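Local atomic coordinates of hypothetical protein PA1835 (Pseudomonas aeruginosa, PDB entry 1YOC), a protein that is of unknown function but belongs to the hotdog-fold superfamily and probably acts on acyl-thioester substrates, as its PaaI-type thioesterase relatives do. Residues B[44-49]-B[71-76]; B[76-81]-B[122-127]; B[65-70]-B[91-96]. One frame throughout, in Å; residues are numbered along the deposited sequence.

Contact 1. Residues B[44-49]-B[71-76]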
ATOM      1  N   ALA B  44      -2.931 -13.355  13.335  1.00 11.46           N
ATOM      2  CA  ALA B  44      -2.621 -11.977  13.714  1.00 11.16           C
ATOM      3  C   ALA B  44      -3.855 -11.133  13.464  1.00 11.50           C
ATOM      4  O   ALA B  44      -4.608 -11.338  12.486  1.00 11.05           O
ATOM      5  CB  ALA B  44      -1.439 -11.421  12.910  1.00 12.14           C
ATOM      6  N   GLU B  45      -4.084 -10.200  14.372  1.00 10.14           N
ATOM      7  CA  GLU B  45      -5.206  -9.298  14.233  1.00 12.32           C
ATOM      8  C   GLU B  45      -4.752  -7.918  14.660  1.00 11.08           C
ATOM      9  O   GLU B  45      -4.219  -7.734  15.766  1.00 11.68           O
ATOM     10  CB  GLU B  45      -6.391  -9.780  15.088  1.00 12.92           C
ATOM     11  CG  GLU B  45      -7.643  -8.914  14.964  1.00 14.60           C
ATOM     12  CD  GLU B  45      -8.789  -9.447  15.848  1.00 20.57           C
ATOM     13  OE1 GLU B  45      -8.793 -10.654  16.181  1.00 20.81           O
ATOM     14  OE2 GLU B  45      -9.692  -8.669  16.202  1.00 23.10           O
ATOM     15  N   VAL B  46      -4.942  -6.959  13.758  1.00 11.85           N
ATOM     16  CA  VAL B  46      -4.513  -5.576  14.016  1.00 12.49           C
ATOM     17  C   VAL B  46      -5.675  -4.614  13.809  1.00 13.84           C
ATOM     18  O   VAL B  46      -6.646  -4.902  13.069  1.00 14.93           O
ATOM     19  CB  VAL B  46      -3.353  -5.112  13.044  1.00 15.55           C
ATOM     20  CG1 VAL B  46      -2.167  -6.091  13.076  1.00 13.08           C
ATOM     21  CG2 VAL B  46      -3.862  -4.990  11.677  1.00 18.91           C
ATOM     22  N   THR B  47      -5.591  -3.469  14.463  1.00 12.49           N
ATOM     23  CA  THR B  47      -6.635  -2.468  14.278  1.00 13.94           C
ATOM     24  C   THR B  47      -5.932  -1.137  14.020  1.00 13.04           C
ATOM     25  O   THR B  47      -4.779  -0.991  14.377  1.00 12.00           O
ATOM     26  CB  THR B  47      -7.490  -2.265  15.566  1.00 14.64           C
ATOM     27  OG1 THR B  47      -6.625  -1.904  16.663  1.00 13.61           O
ATOM     28  CG2 THR B  47      -8.234  -3.552  15.947  1.00 15.13           C
ATOM     29  N   PHE B  48      -6.585  -0.202  13.326  1.00 12.38           N
ATOM     30  CA  PHE B  48      -6.007   1.137  13.237  1.00 11.00           C
ATOM     31  C   PHE B  48      -7.201   2.109  13.160  1.00 13.02           C
ATOM     32  O   PHE B  48      -8.272   1.782  12.621  1.00 11.87           O
ATOM     33  CB  PHE B  48      -4.976   1.313  12.093  1.00 11.10           C
ATOM     34  CG  PHE B  48      -5.560   1.337  10.698  1.00 11.53           C
ATOM     35  CD1 PHE B  48      -5.934   2.537  10.111  1.00 12.39           C
ATOM     36  CD2 PHE B  48      -5.626   0.146   9.944  1.00 10.61           C
ATOM     37  CE1 PHE B  48      -6.367   2.580   8.739  1.00 11.86           C
ATOM     38  CE2 PHE B  48      -6.046   0.157   8.598  1.00 10.12           C
ATOM     39  CZ  PHE B  48      -6.410   1.358   7.991  1.00 10.38           C
ATOM     40  N   PRO B  49      -7.037   3.315  13.712  1.00 12.10           N
ATOM     41  CA  PRO B  49      -8.169   4.252  13.679  1.00 13.87           C
ATOM     42  C   PRO B  49      -8.386   5.084  12.430  1.00 14.79           C
ATOM     43  O   PRO B  49      -7.448   5.474  11.733  1.00 15.12           O
ATOM     44  CB  PRO B  49      -7.893   5.155  14.882  1.00 16.19           C
ATOM     45  CG  PRO B  49      -6.367   5.309  14.799  1.00 14.34           C
ATOM     46  CD  PRO B  49      -5.903   3.847  14.476  1.00 13.15           C
ATOM     47  N   GLU B  71      -0.206  -5.784   5.386  1.00  9.96           N
ATOM     48  CA  GLU B  71       1.213  -6.112   5.382  1.00  9.90           C
ATOM     49  C   GLU B  71       1.699  -6.332   6.836  1.00  9.70           C
ATOM     50  O   GLU B  71       2.506  -7.229   7.105  1.00  9.41           O
ATOM     51  CB  GLU B  71       1.985  -4.949   4.780  1.00 12.47           C
ATOM     52  CG  GLU B  71       3.455  -5.119   4.854  1.00 15.20           C
ATOM     53  CD  GLU B  71       4.011  -5.843   3.654  1.00 21.92           C
ATOM     54  OE1 GLU B  71       3.285  -6.685   3.034  1.00 20.93           O
ATOM     55  OE2 GLU B  71       5.205  -5.551   3.364  1.00 23.78           O
ATOM     56  N   LEU B  72       1.224  -5.498   7.752  1.00 10.18           N
ATOM     57  CA  LEU B  72       1.649  -5.610   9.150  1.00 10.23           C
ATOM     58  C   LEU B  72       1.173  -6.939   9.743  1.00  9.02           C
ATOM     59  O   LEU B  72       1.925  -7.649  10.401  1.00  9.74           O
ATOM     60  CB  LEU B  72       1.100  -4.437   9.966  1.00 10.49           C
ATOM     61  CG  LEU B  72       1.410  -4.499  11.475  1.00  9.28           C
ATOM     62  CD1 LEU B  72       2.903  -4.423  11.768  1.00  8.71           C
ATOM     63  CD2 LEU B  72       0.661  -3.310  12.122  1.00 11.57           C
ATOM     64  N   ALA B  73      -0.086  -7.278   9.501  1.00 10.18           N
ATOM     65  CA  ALA B  73      -0.614  -8.533  10.047  1.00 11.04           C
ATOM     66  C   ALA B  73       0.042  -9.749   9.402  1.00 10.24           C
ATOM     67  O   ALA B  73       0.480 -10.678  10.104  1.00 10.58           O
ATOM     68  CB  ALA B  73      -2.122  -8.598   9.854  1.00  9.44           C
ATOM     69  N   ALA B  74       0.132  -9.756   8.071  1.00  9.28           N
ATOM     70  CA  ALA B  74       0.668 -10.923   7.388  1.00  9.64           C
ATOM     71  C   ALA B  74       2.121 -11.136   7.654  1.00  8.90           C
ATOM     72  O   ALA B  74       2.548 -12.267   7.897  1.00 10.10           O
ATOM     73  CB  ALA B  74       0.437 -10.822   5.886  1.00  7.72           C
ATOM     74  N   GLY B  75       2.885 -10.050   7.604  1.00  9.82           N
ATOM     75  CA  GLY B  75       4.304 -10.158   7.799  1.00  8.89           C
ATOM     76  C   GLY B  75       4.658 -10.552   9.221  1.00  9.45           C
ATOM     77  O   GLY B  75       5.519 -11.414   9.424  1.00 10.34           O
ATOM     78  N   THR B  76       4.012  -9.923  10.199  1.00 10.88           N
ATOM     79  CA  THR B  76       4.310 -10.261  11.588  1.00 11.59           C
ATOM     80  C   THR B  76       3.884 -11.722  11.868  1.00 12.16           C
ATOM     81  O   THR B  76       4.624 -12.495  12.509  1.00 12.59           O
ATOM     82  CB  THR B  76       3.621  -9.299  12.544  1.00 13.10           C
ATOM     83  OG1 THR B  76       4.072  -7.959  12.257  1.00 18.24           O
ATOM     84  CG2 THR B  76       4.079  -9.590  14.006  1.00 16.45           C
TER
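Strand 44-48 runs nearly antiparallel to the helix turns 71-76, at 156° with the axes 7.7 Å apart, and Ala44 and Ala73 bring the two backbones to 5.4 Å between their CA atoms. This is the hotdog arrangement, in which a curved antiparallel sheet wraps round one long central helix, here helix 63-81. Small residues make the close approach possible. Ala44 turns its methyl toward the helix: Ala44 CB lies 3.5 Å from Ala73 O, and the two CB atoms, Ala44 and Ala73, are 4.2 Å apart. Val46, two residues on, makes its contacts through one branch. Its CG1 sits beside the backbone N, opposite the carbonyl carbon (chi1 -54°), and from there it meets Ala73 CB and Leu72 CD2, both at 4.1 Å. Leu72 does not set out directly at the strand, but its CD2 reaches Val46, the two side chains meeting at a slant. No hydrogen bond joins the segments; all four touching residues are buried and the side-chain contacts are apolar. Phe36 of the neighbouring edge strand also packs on Val46, and Met7 of helix 2-13 covers Leu72. On the helix itself Leu72 O takes two donors, the backbone N and the hydroxyl OG1 of Thr76, one turn on, the latter 2.9 Å away and tilted only 16° from the carbonyl plane.

Contact 2. Residues B[76-81]-B[122-127]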
ATOM      1  N   THR B  76       4.012  -9.923  10.199  1.00 10.88           N
ATOM      2  CA  THR B  76       4.310 -10.261  11.588  1.00 11.59           C
ATOM      3  C   THR B  76       3.884 -11.722  11.868  1.00 12.16           C
ATOM      4  O   THR B  76       4.624 -12.495  12.509  1.00 12.59           O
ATOM      5  CB  THR B  76       3.621  -9.299  12.544  1.00 13.10           C
ATOM      6  OG1 THR B  76       4.072  -7.959  12.257  1.00 18.24           O
ATOM      7  CG2 THR B  76       4.079  -9.590  14.006  1.00 16.45           C
ATOM      8  N   MET B  77       2.713 -12.122  11.388  1.00 10.80           N
ATOM      9  CA  MET B  77       2.325 -13.534  11.596  1.00 10.88           C
ATOM     10  C   MET B  77       3.373 -14.494  10.959  1.00 11.81           C
ATOM     11  O   MET B  77       3.719 -15.517  11.539  1.00 12.62           O
ATOM     12  CB  MET B  77       0.955 -13.831  10.972  1.00 11.03           C
ATOM     13  CG  MET B  77       0.562 -15.315  11.109  1.00 12.34           C
ATOM     14  SD  MET B  77      -1.152 -15.632  10.655  1.00 13.05           S
ATOM     15  CE  MET B  77      -1.037 -15.248   8.884  1.00 13.27           C
ATOM     16  N   THR B  78       3.830 -14.196   9.749  1.00 11.60           N
ATOM     17  CA  THR B  78       4.824 -15.052   9.077  1.00 11.09           C
ATOM     18  C   THR B  78       6.090 -15.171   9.924  1.00 12.04           C
ATOM     19  O   THR B  78       6.599 -16.288  10.146  1.00 11.52           O
ATOM     20  CB  THR B  78       5.155 -14.490   7.695  1.00 10.37           C
ATOM     21  OG1 THR B  78       3.963 -14.518   6.892  1.00  9.96           O
ATOM     22  CG2 THR B  78       6.285 -15.313   7.003  1.00 11.04           C
ATOM     23  N   ASP B  79       6.555 -14.030  10.422  1.00 11.43           N
ATOM     24  CA  ASP B  79       7.748 -13.978  11.283  1.00 12.20           C
ATOM     25  C   ASP B  79       7.556 -14.826  12.553  1.00 12.71           C
ATOM     26  O   ASP B  79       8.501 -15.481  13.032  1.00 11.51           O
ATOM     27  CB  ASP B  79       8.042 -12.529  11.687  1.00 13.24           C
ATOM     28  CG  ASP B  79       9.435 -12.357  12.291  1.00 14.68           C
ATOM     29  OD1 ASP B  79      10.416 -12.558  11.530  1.00 15.69           O
ATOM     30  OD2 ASP B  79       9.533 -12.043  13.517  1.00 14.91           O
ATOM     31  N   ALA B  80       6.351 -14.789  13.098  1.00 12.60           N
ATOM     32  CA  ALA B  80       6.038 -15.553  14.321  1.00 14.51           C
ATOM     33  C   ALA B  80       5.783 -17.042  14.077  1.00 14.34           C
ATOM     34  O   ALA B  80       5.884 -17.855  15.000  1.00 16.36           O
ATOM     35  CB  ALA B  80       4.775 -14.948  15.012  1.00 14.30           C
ATOM     36  N   SER B  81       5.502 -17.411  12.828  1.00 12.65           N
ATOM     37  CA  SER B  81       5.108 -18.780  12.526  1.00 12.60           C
ATOM     38  C   SER B  81       6.094 -19.738  11.875  1.00 13.79           C
ATOM     39  O   SER B  81       6.016 -20.955  12.119  1.00 13.45           O
ATOM     40  CB  SER B  81       3.829 -18.758  11.683  1.00 11.13           C
ATOM     41  OG  SER B  81       2.859 -17.893  12.252  1.00 11.18           O
ATOM     42  N   LEU B 122       4.344 -19.129   0.353  1.00 13.87           N
ATOM     43  CA  LEU B 122       3.195 -19.348   1.246  1.00 13.95           C
ATOM     44  C   LEU B 122       2.316 -18.124   0.980  1.00 13.79           C
ATOM     45  O   LEU B 122       2.816 -16.980   0.976  1.00 13.93           O
ATOM     46  CB  LEU B 122       3.615 -19.357   2.727  1.00 14.65           C
ATOM     47  CG  LEU B 122       4.744 -20.318   3.136  1.00 19.86           C
ATOM     48  CD1 LEU B 122       4.892 -20.317   4.704  1.00 18.59           C
ATOM     49  CD2 LEU B 122       4.433 -21.714   2.624  1.00 19.63           C
ATOM     50  N   VAL B 123       1.025 -18.352   0.757  1.00 13.24           N
ATOM     51  CA  VAL B 123       0.101 -17.257   0.464  1.00 13.18           C
ATOM     52  C   VAL B 123      -0.723 -16.955   1.707  1.00 10.77           C
ATOM     53  O   VAL B 123      -1.563 -17.740   2.132  1.00 10.00           O
ATOM     54  CB  VAL B 123      -0.808 -17.627  -0.761  1.00 13.84           C
ATOM     55  CG1 VAL B 123      -1.672 -16.430  -1.169  1.00 12.25           C
ATOM     56  CG2 VAL B 123       0.081 -18.110  -1.930  1.00 16.65           C
ATOM     57  N   VAL B 124      -0.461 -15.797   2.302  1.00 11.03           N
ATOM     58  CA  VAL B 124      -1.148 -15.403   3.526  1.00 10.62           C
ATOM     59  C   VAL B 124      -2.393 -14.546   3.251  1.00  9.39           C
ATOM     60  O   VAL B 124      -2.324 -13.487   2.609  1.00  9.46           O
ATOM     61  CB  VAL B 124      -0.203 -14.606   4.408  1.00 12.13           C
ATOM     62  CG1 VAL B 124      -0.911 -14.232   5.701  1.00 13.09           C
ATOM     63  CG2 VAL B 124       1.082 -15.411   4.635  1.00 12.28           C
ATOM     64  N   PRO B 125      -3.556 -14.981   3.754  1.00  9.05           N
ATOM     65  CA  PRO B 125      -4.790 -14.217   3.533  1.00  9.71           C
ATOM     66  C   PRO B 125      -5.049 -13.179   4.622  1.00 11.44           C
ATOM     67  O   PRO B 125      -4.696 -13.367   5.798  1.00 10.62           O
ATOM     68  CB  PRO B 125      -5.881 -15.309   3.556  1.00  9.50           C
ATOM     69  CG  PRO B 125      -5.372 -16.213   4.673  1.00  8.14           C
ATOM     70  CD  PRO B 125      -3.827 -16.287   4.382  1.00  8.15           C
ATOM     71  N   VAL B 126      -5.672 -12.083   4.223  1.00 11.17           N
ATOM     72  CA  VAL B 126      -6.039 -11.040   5.172  1.00 11.24           C
ATOM     73  C   VAL B 126      -7.404 -10.486   4.755  1.00 11.63           C
ATOM     74  O   VAL B 126      -7.672 -10.278   3.563  1.00 11.13           O
ATOM     75  CB  VAL B 126      -5.052  -9.828   5.150  1.00 11.56           C
ATOM     76  CG1 VAL B 126      -5.494  -8.789   6.180  1.00 10.31           C
ATOM     77  CG2 VAL B 126      -3.592 -10.287   5.479  1.00 13.24           C
ATOM     78  N   VAL B 127      -8.276 -10.267   5.730  1.00  9.57           N
ATOM     79  CA  VAL B 127      -9.547  -9.613   5.440  1.00 11.42           C
ATOM     80  C   VAL B 127      -9.635  -8.411   6.392  1.00 10.05           C
ATOM     81  O   VAL B 127      -9.305  -8.524   7.575  1.00 11.76           O
ATOM     82  CB  VAL B 127     -10.745 -10.560   5.646  1.00 10.99           C
ATOM     83  CG1 VAL B 127     -12.056  -9.825   5.340  1.00 12.55           C
ATOM     84  CG2 VAL B 127     -10.610 -11.748   4.661  1.00 11.84           C
TER
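Met77 and Val124 lie alongside one another, running opposite ways, the methionine reaching from the last turns of the helix toward the strand and the valine reaching back. Met77 leaves the helix with CG opposite the backbone N (chi1 177°), and the chain stays extended through CG to SD; the turn about CG-SD (chi3 66°) swings CE onto Val124 CG1. The modelled separation of Met77 CE and Val124 CG1, 3.3 Å, is tighter than usual for two methyls, so its exact value is doubtful although the pairing is clear. The other branch of Val124 serves a second partner: CG2 lies 3.8 Å from Thr78 OG1, with the two side chains set askew. Val124 thus splits its methyls between consecutive residues of the helix. The threonine oxygen makes no hydrogen bond to the strand; it donates to Ala74 O, one turn back. Ser81 also turns its hydroxyl back on the helix: Ser81 OG donates to Met77 O (2.6 Å, from above the carbonyl plane) and accepts from Gly42 N. In the hotdog fold this is where the end of helix 63-81 rests on the concave face of the sheet. Trp116 packs against Met77, Thr78 and Leu122, Ala109 of strand 105-110 touches Met77, and Met142 of strand 133-146 covers Thr78.

Contact 3. Residues B[65-70]-B[91-96]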
ATOM      1  N   ALA B  65      -3.777   2.512   2.984  1.00  7.56           N
ATOM      2  CA  ALA B  65      -3.664   2.398   4.457  1.00  7.37           C
ATOM      3  C   ALA B  65      -4.159   0.970   4.848  1.00  7.98           C
ATOM      4  O   ALA B  65      -3.629   0.322   5.774  1.00  8.83           O
ATOM      5  CB  ALA B  65      -4.539   3.475   5.140  1.00  6.98           C
ATOM      6  N   LEU B  66      -5.169   0.479   4.138  1.00  7.72           N
ATOM      7  CA  LEU B  66      -5.686  -0.864   4.378  1.00  8.55           C
ATOM      8  C   LEU B  66      -4.587  -1.866   3.991  1.00  7.89           C
ATOM      9  O   LEU B  66      -4.395  -2.899   4.667  1.00  9.53           O
ATOM     10  CB  LEU B  66      -6.965  -1.115   3.530  1.00  9.70           C
ATOM     11  CG  LEU B  66      -8.121  -0.133   3.791  1.00 11.86           C
ATOM     12  CD1 LEU B  66      -9.199  -0.313   2.711  1.00 11.21           C
ATOM     13  CD2 LEU B  66      -8.688  -0.351   5.181  1.00 11.05           C
ATOM     14  N   CYS B  67      -3.895  -1.612   2.886  1.00  9.13           N
ATOM     15  CA  CYS B  67      -2.813  -2.525   2.474  1.00  8.81           C
ATOM     16  C   CYS B  67      -1.744  -2.536   3.555  1.00  9.19           C
ATOM     17  O   CYS B  67      -1.151  -3.590   3.838  1.00  9.03           O
ATOM     18  CB  CYS B  67      -2.154  -2.088   1.155  1.00  8.98           C
ATOM     19  SG  CYS B  67      -3.187  -2.296  -0.297  1.00 10.80           S
ATOM     20  N   ASN B  68      -1.455  -1.359   4.125  1.00  8.48           N
ATOM     21  CA  ASN B  68      -0.435  -1.294   5.172  1.00  9.80           C
ATOM     22  C   ASN B  68      -0.792  -2.168   6.383  1.00  8.96           C
ATOM     23  O   ASN B  68       0.077  -2.861   6.960  1.00  9.34           O
ATOM     24  CB  ASN B  68      -0.249   0.161   5.606  1.00 10.98           C
ATOM     25  CG  ASN B  68       1.219   0.495   5.979  1.00 14.28           C
ATOM     26  OD1 ASN B  68       1.499   1.611   6.428  1.00 17.54           O
ATOM     27  ND2 ASN B  68       2.149  -0.452   5.772  1.00 10.78           N
ATOM     28  N   ALA B  69      -2.071  -2.153   6.778  1.00  8.90           N
ATOM     29  CA  ALA B  69      -2.510  -2.970   7.902  1.00  9.96           C
ATOM     30  C   ALA B  69      -2.331  -4.460   7.538  1.00  9.45           C
ATOM     31  O   ALA B  69      -1.943  -5.289   8.367  1.00  8.68           O
ATOM     32  CB  ALA B  69      -4.033  -2.700   8.211  1.00  9.53           C
ATOM     33  N   ALA B  70      -2.641  -4.796   6.285  1.00 10.51           N
ATOM     34  CA  ALA B  70      -2.542  -6.196   5.820  1.00  9.32           C
ATOM     35  C   ALA B  70      -1.096  -6.653   5.852  1.00 10.97           C
ATOM     36  O   ALA B  70      -0.780  -7.766   6.305  1.00 10.74           O
ATOM     37  CB  ALA B  70      -3.110  -6.320   4.391  1.00  9.08           C
ATOM     38  N   ARG B  91       6.945 -11.281  -1.687  1.00 12.97           N
ATOM     39  CA  ARG B  91       7.278 -11.177  -3.119  1.00 11.37           C
ATOM     40  C   ARG B  91       6.116 -10.705  -3.954  1.00 10.52           C
ATOM     41  O   ARG B  91       6.308 -10.280  -5.079  1.00 11.07           O
ATOM     42  CB  ARG B  91       7.770 -12.531  -3.657  1.00 12.09           C
ATOM     43  CG  ARG B  91       9.165 -12.857  -3.227  1.00 12.66           C
ATOM     44  CD  ARG B  91      10.137 -11.928  -3.977  1.00 16.96           C
ATOM     45  NE  ARG B  91      11.517 -12.224  -3.618  1.00 15.82           N
ATOM     46  CZ  ARG B  91      12.505 -11.322  -3.574  1.00 18.25           C
ATOM     47  NH1 ARG B  91      12.281 -10.042  -3.876  1.00 17.88           N
ATOM     48  NH2 ARG B  91      13.722 -11.695  -3.189  1.00 17.64           N
ATOM     49  N   GLY B  92       4.901 -10.794  -3.427  1.00 10.19           N
ATOM     50  CA  GLY B  92       3.783 -10.304  -4.192  1.00 11.65           C
ATOM     51  C   GLY B  92       2.573 -10.085  -3.306  1.00 11.52           C
ATOM     52  O   GLY B  92       2.520 -10.555  -2.163  1.00 12.19           O
ATOM     53  N   MET B  93       1.607  -9.348  -3.823  1.00 10.59           N
ATOM     54  CA  MET B  93       0.372  -9.123  -3.066  1.00 10.48           C
ATOM     55  C   MET B  93      -0.750  -8.810  -4.040  1.00 10.26           C
ATOM     56  O   MET B  93      -0.540  -8.098  -5.030  1.00 10.40           O
ATOM     57  CB  MET B  93       0.505  -7.948  -2.077  1.00 10.77           C
ATOM     58  CG  MET B  93      -0.865  -7.568  -1.444  1.00 10.79           C
ATOM     59  SD  MET B  93      -0.732  -6.212  -0.236  1.00 11.95           S
ATOM     60  CE  MET B  93      -0.332  -4.832  -1.330  1.00 11.79           C
ATOM     61  N   THR B  94      -1.902  -9.419  -3.816  1.00  9.29           N
ATOM     62  CA  THR B  94      -3.079  -9.090  -4.622  1.00 10.25           C
ATOM     63  C   THR B  94      -4.152  -8.662  -3.644  1.00  9.27           C
ATOM     64  O   THR B  94      -4.392  -9.320  -2.633  1.00 10.73           O
ATOM     65  CB  THR B  94      -3.607 -10.275  -5.484  1.00  9.85           C
ATOM     66  OG1 THR B  94      -2.615 -10.577  -6.479  1.00 13.96           O
ATOM     67  CG2 THR B  94      -4.947  -9.870  -6.214  1.00 11.69           C
ATOM     68  N   VAL B  95      -4.801  -7.545  -3.933  1.00 10.60           N
ATOM     69  CA  VAL B  95      -5.866  -7.064  -3.062  1.00  9.62           C
ATOM     70  C   VAL B  95      -7.140  -6.743  -3.902  1.00 10.43           C
ATOM     71  O   VAL B  95      -7.069  -6.491  -5.114  1.00  9.35           O
ATOM     72  CB  VAL B  95      -5.474  -5.752  -2.320  1.00  9.59           C
ATOM     73  CG1 VAL B  95      -4.158  -5.945  -1.556  1.00  9.55           C
ATOM     74  CG2 VAL B  95      -5.288  -4.567  -3.359  1.00 11.25           C
ATOM     75  N   GLU B  96      -8.296  -6.773  -3.231  1.00  9.96           N
ATOM     76  CA  GLU B  96      -9.575  -6.372  -3.840  1.00 12.64           C
ATOM     77  C   GLU B  96     -10.280  -5.432  -2.874  1.00 12.14           C
ATOM     78  O   GLU B  96     -10.317  -5.665  -1.643  1.00 11.40           O
ATOM     79  CB  GLU B  96     -10.470  -7.596  -4.114  1.00 14.70           C
ATOM     80  CG  GLU B  96      -9.944  -8.368  -5.352  1.00 22.31           C
ATOM     81  CD  GLU B  96     -10.754  -9.612  -5.610  1.00 25.30           C
ATOM     82  OE1 GLU B  96     -10.484 -10.645  -4.981  1.00 28.07           O
ATOM     83  OE2 GLU B  96     -11.683  -9.528  -6.423  1.00 30.21           O
TER
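No ring or other flat group comes between Cys67 and its two partners, Met93 and Val95: a sulfur simply rests on two methyls. Cys67 SG stands 4.0 Å from Met93 CE and 4.0 Å from Val95 CG1, bridging two residues whose side chains leave the strand toward the helix. With SG beside its own backbone N (chi1 -71°), Cys67 meets both. Met93 is extended up to its sulfur and then turns at the last torsion (69°), which places CE alongside the cysteine, 4.1 Å from Cys67 CB as well. Val95 uses a single branch. All three residues are buried, and no hydrogen bond crosses between the segments. Strand 86-97 is one of the two outermost strands of the sheet within its chain; Arg91 and Gly92, both opposite Thr141 of strand 133-146, make a classic beta bulge. Its other edge joins the matching strand of the second subunit, antiparallel, so the sheet continues through the dimer, as in other hotdog proteins. Met93 of the second subunit also packs on Cys67, which puts this part of helix 63-81 close to the dimer interface, while Ile140 and Ala138 of strand 133-146 flank Met93 and Val95 respectively.

Overall arrangement
All three contacts lie on helix 63-81, in the order contact 3, contact 1, contact 2 along it, and all reach the same sheet. Contact 1 is the most central, about 2 Å from the centre of the chain; its centre is about 9 Å from that of contact 2 and 11 Å from that of contact 3. Shared packing joins them: Ala74 CB meets Val124 CG1 at 3.7 Å, Phe48 CE2 meets Ala69 CB at 3.5 Å, and Val126 CG2 approaches Ala70 O at 3.9 Å. Contact 3 meets the second subunit most extensively; in contact 1 Glu71 packs on Ile64 of that subunit, and contact 2 touches no other chain. A glycerol, probably from the crystallisation liquor, lies about 5 Å from the Val95 side chain.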